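PDB 4OHF: cytosolic IMP-GMP specific 5'-nucleotidase from Legionella pneumophila subsp. pneumophila, which probably hydrolyses purine nucleoside 5'-monophosphates such as IMP and GMP, as a magnesium-dependent nucleotidase of the HAD clan. Local coordinates for residues Asp144-Pro147 against Asp148-Pro151; Glu439-Pro442 against Met443-Phe446. One frame throughout, in Å; residues are numbered along the deposited sequence.

Contact 1: residues Asp144-Pro147 against Asp148-Pro151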
# COMPACT_ATOMS: atom_id res chain seq x y z
N ASP B 144 8.65 17.82 -27.70
CA ASP B 144 8.62 16.93 -28.86
C ASP B 144 9.43 17.48 -30.03
O ASP B 144 9.85 16.72 -30.90
CB ASP B 144 7.17 16.70 -29.32
CG ASP B 144 6.42 15.70 -28.44
OD1 ASP B 144 7.02 15.14 -27.50
OD2 ASP B 144 5.22 15.48 -28.70
N THR B 145 9.65 18.79 -30.05
CA THR B 145 10.42 19.40 -31.13
C THR B 145 11.89 18.98 -31.04
O THR B 145 12.46 18.49 -32.02
CB THR B 145 10.33 20.93 -31.07
OG1 THR B 145 9.00 21.34 -31.37
CG2 THR B 145 11.30 21.56 -32.08
N ASN B 146 12.49 19.16 -29.88
CA ASN B 146 13.89 18.80 -29.65
C ASN B 146 13.95 18.06 -28.32
O ASN B 146 14.40 18.60 -27.31
CB ASN B 146 14.76 20.05 -29.61
CG ASN B 146 16.24 19.73 -29.46
OD1 ASN B 146 17.09 20.62 -29.59
ND2 ASN B 146 16.55 18.47 -29.17
N PRO B 147 13.48 16.80 -28.30
CA PRO B 147 13.45 15.93 -27.12
C PRO B 147 14.75 15.77 -26.32
O PRO B 147 14.98 14.72 -25.72
CB PRO B 147 12.93 14.60 -27.68
CG PRO B 147 13.31 14.65 -29.12
CD PRO B 147 13.01 16.07 -29.49
N ASP B 148 15.59 16.79 -26.32
CA ASP B 148 16.85 16.75 -25.58
C ASP B 148 17.01 18.02 -24.77
O ASP B 148 17.54 18.01 -23.66
CB ASP B 148 18.04 16.61 -26.53
CG ASP B 148 17.98 15.35 -27.36
OD1 ASP B 148 17.21 15.33 -28.34
OD2 ASP B 148 18.70 14.37 -27.02
N LYS B 149 16.53 19.12 -25.35
CA LYS B 149 16.61 20.42 -24.69
C LYS B 149 15.70 20.49 -23.47
O LYS B 149 15.80 21.43 -22.68
CB LYS B 149 16.25 21.53 -25.69
CG LYS B 149 17.19 21.64 -26.88
CD LYS B 149 18.62 21.99 -26.46
CE LYS B 149 19.48 22.43 -27.66
NZ LYS B 149 19.68 21.37 -28.69
N MET B 150 14.81 19.50 -23.32
CA MET B 150 13.88 19.48 -22.19
C MET B 150 13.80 18.14 -21.49
O MET B 150 14.01 17.09 -22.11
CB MET B 150 12.48 19.88 -22.65
CG MET B 150 12.39 21.26 -23.26
SD MET B 150 10.74 21.60 -23.86
CE MET B 150 9.93 22.05 -22.32
N PRO B 151 13.48 18.14 -20.18
CA PRO B 151 13.36 16.92 -19.38
C PRO B 151 12.33 15.94 -19.95
O PRO B 151 11.85 16.10 -21.07
CB PRO B 151 12.94 17.45 -18.01
CG PRO B 151 13.60 18.78 -17.95
CD PRO B 151 13.34 19.34 -19.33
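Asn146 and Lys149 close a beta turn, with Pro147 and Asp148 at its corners: Lys149 N donates to Asn146 O at 2.9 Å, with an N-H...O angle of 146°. Asp148 N also comes very close to the same oxygen, but the backbone there is too tightly modelled for that approach to carry weight. The side chains of the two closing residues meet as well. CG of Asn146 stands opposite its own backbone N (chi1 -177°) and beside the carbonyl carbon, which brings the amide to the side where Lys149 folds back. The lysine chain bends at chi2 and again at chi4, and these bends bring NZ back to within 2.8 Å of Asn146 OD1. This is a hydrogen bond, although the position of OD1 is less sure. The other end of the amide faces Asp148. ND2 of Asn146 lies 3.3 Å from Asp148 OD1, yet the angle is poor for a bond; amide and carboxylate are turned 57° apart, and the two side chains cross at about a right angle. Pro147 adds only light packing, its CG 4.0 Å from Asp148 OD1. Just before the turn, Lys143 reaches out from the end of helix 129-143 to hydrogen-bond the carbonyls of Met150 and Pro151, while Asp144 OD1 bonds to Tyr153 OH. Met150 turns inward onto Tyr54 and Pro55. The exposed turn thus reverses the chain between helices 129-143 and 153-170. The Asp148 carboxylate is not paired with the lysine ammonium and can at most act on it weakly, at a distance. The amide bond is a less certain addition, and the turn rests on the backbone bond from Lys149 N to the carbonyl of Asn146.

Contact 2: residues Glu439-Pro442 against Met443-Phe446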
# COMPACT_ATOMS: atom_id res chain seq x y z
N GLU B 439 -28.50 33.34 0.04
CA GLU B 439 -29.75 33.99 -0.36
C GLU B 439 -30.93 33.09 0.02
O GLU B 439 -32.09 33.47 -0.09
CB GLU B 439 -29.74 34.21 -1.87
CG GLU B 439 -30.37 35.51 -2.29
CD GLU B 439 -29.47 36.69 -1.99
OE1 GLU B 439 -28.54 36.96 -2.79
OE2 GLU B 439 -29.68 37.34 -0.94
N HIS B 440 -30.62 31.86 0.42
CA HIS B 440 -31.62 30.90 0.84
C HIS B 440 -31.88 31.09 2.33
O HIS B 440 -31.16 31.81 3.02
CB HIS B 440 -31.14 29.47 0.60
CG HIS B 440 -31.19 29.06 -0.83
ND1 HIS B 440 -30.43 29.65 -1.81
CD2 HIS B 440 -31.94 28.12 -1.46
CE1 HIS B 440 -30.70 29.10 -2.98
NE2 HIS B 440 -31.62 28.17 -2.80
N SER B 441 -32.90 30.41 2.82
CA SER B 441 -33.26 30.49 4.23
C SER B 441 -32.24 29.74 5.07
O SER B 441 -31.95 28.58 4.82
CB SER B 441 -34.64 29.88 4.43
OG SER B 441 -34.92 29.73 5.81
N PRO B 442 -31.69 30.39 6.10
CA PRO B 442 -30.72 29.68 6.93
C PRO B 442 -31.35 28.53 7.71
O PRO B 442 -30.75 28.01 8.64
CB PRO B 442 -30.18 30.78 7.84
CG PRO B 442 -31.31 31.74 7.92
CD PRO B 442 -31.81 31.80 6.51
N MET B 443 -32.57 28.15 7.33
CA MET B 443 -33.30 27.05 7.98
C MET B 443 -33.67 25.97 6.94
O MET B 443 -34.18 24.90 7.28
CB MET B 443 -34.60 27.55 8.64
CG MET B 443 -34.43 28.61 9.76
SD MET B 443 -33.43 28.07 11.17
CE MET B 443 -32.95 29.66 11.93
N THR B 444 -33.40 26.29 5.67
CA THR B 444 -33.68 25.43 4.52
C THR B 444 -33.30 23.96 4.69
O THR B 444 -32.20 23.63 5.10
CB THR B 444 -32.93 25.94 3.28
OG1 THR B 444 -33.27 27.31 3.04
CG2 THR B 444 -33.28 25.11 2.07
N TYR B 445 -34.23 23.06 4.37
CA TYR B 445 -33.93 21.63 4.44
C TYR B 445 -33.69 21.22 2.98
O TYR B 445 -34.64 21.14 2.19
CB TYR B 445 -35.12 20.85 5.01
CG TYR B 445 -34.83 19.39 5.34
CD1 TYR B 445 -34.56 19.00 6.65
CD2 TYR B 445 -34.86 18.40 4.35
CE1 TYR B 445 -34.33 17.65 6.98
CE2 TYR B 445 -34.62 17.06 4.66
CZ TYR B 445 -34.36 16.69 5.99
OH TYR B 445 -34.13 15.37 6.32
N PHE B 446 -32.43 20.97 2.64
CA PHE B 446 -32.06 20.58 1.29
C PHE B 446 -32.21 19.09 1.02
O PHE B 446 -31.65 18.25 1.74
CB PHE B 446 -30.60 20.99 1.02
CG PHE B 446 -30.39 22.47 0.87
CD1 PHE B 446 -30.90 23.16 -0.23
CD2 PHE B 446 -29.65 23.17 1.81
CE1 PHE B 446 -30.67 24.53 -0.38
CE2 PHE B 446 -29.42 24.55 1.66
CZ PHE B 446 -29.93 25.22 0.57
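Ser441 O takes two hydrogen bonds from Thr444, one from the backbone and one from the side chain. Thr444 N lies 2.8 Å from Ser441 O, 54° out of the carbonyl plane. Thr444 OG1 comes within 2.6 Å of Ser441 O in that plane, on a lone pair; the two donors therefore do not compete for one direction. The threonine torsion (chi1 -55°) makes this possible, setting OG1 beside its own N and swinging CG2 the other way. Thr444 CG2 lies over the centre of the Phe446 ring, 3.5 Å above its plane. His440 meets the same ring at its edge, CD2 being 4.0 Å from Phe446 CE1, with the two ring planes inclined at 49°. Across the turn, Met443 N points to Ser441 OG at 3.2 Å, a bond less certain because that nitrogen is crowded in the model.

Further out, His440 ND1 is held by Asp436 O, from helix 434-438, and Ser441 OG bonds to Gln381 of the second subunit. Pro442 packs on His197 and Phe198 of helix 189-200. Thr444 and Phe446 pair through their backbones with Met14 and Ile12. The whole is a beta turn with Pro442 and Met443 at its corners, probably overlaid by an ST turn from Ser441, leading from a helix into strand 445-446 of a two-stranded antiparallel sheet.

Overall arrangement
Contacts 1 and 2 are separate beta turns in series along the chain, on opposite sides of its centre: their centres lie about 55 Å apart and their nearest atoms about 46 Å. Contact 1 is the more remote, 32 Å from the centre of the chain against 23 Å for contact 2. One is a surface turn, itself touched by no other subunit, between two helices; the other is buried, partly beneath the second subunit, and leads into a short strand. Both lie away from the magnesium site of Asp23, Asp25 and Asp303 and from the GMP pocket lined by Arg86, Tyr87 and Tyr421.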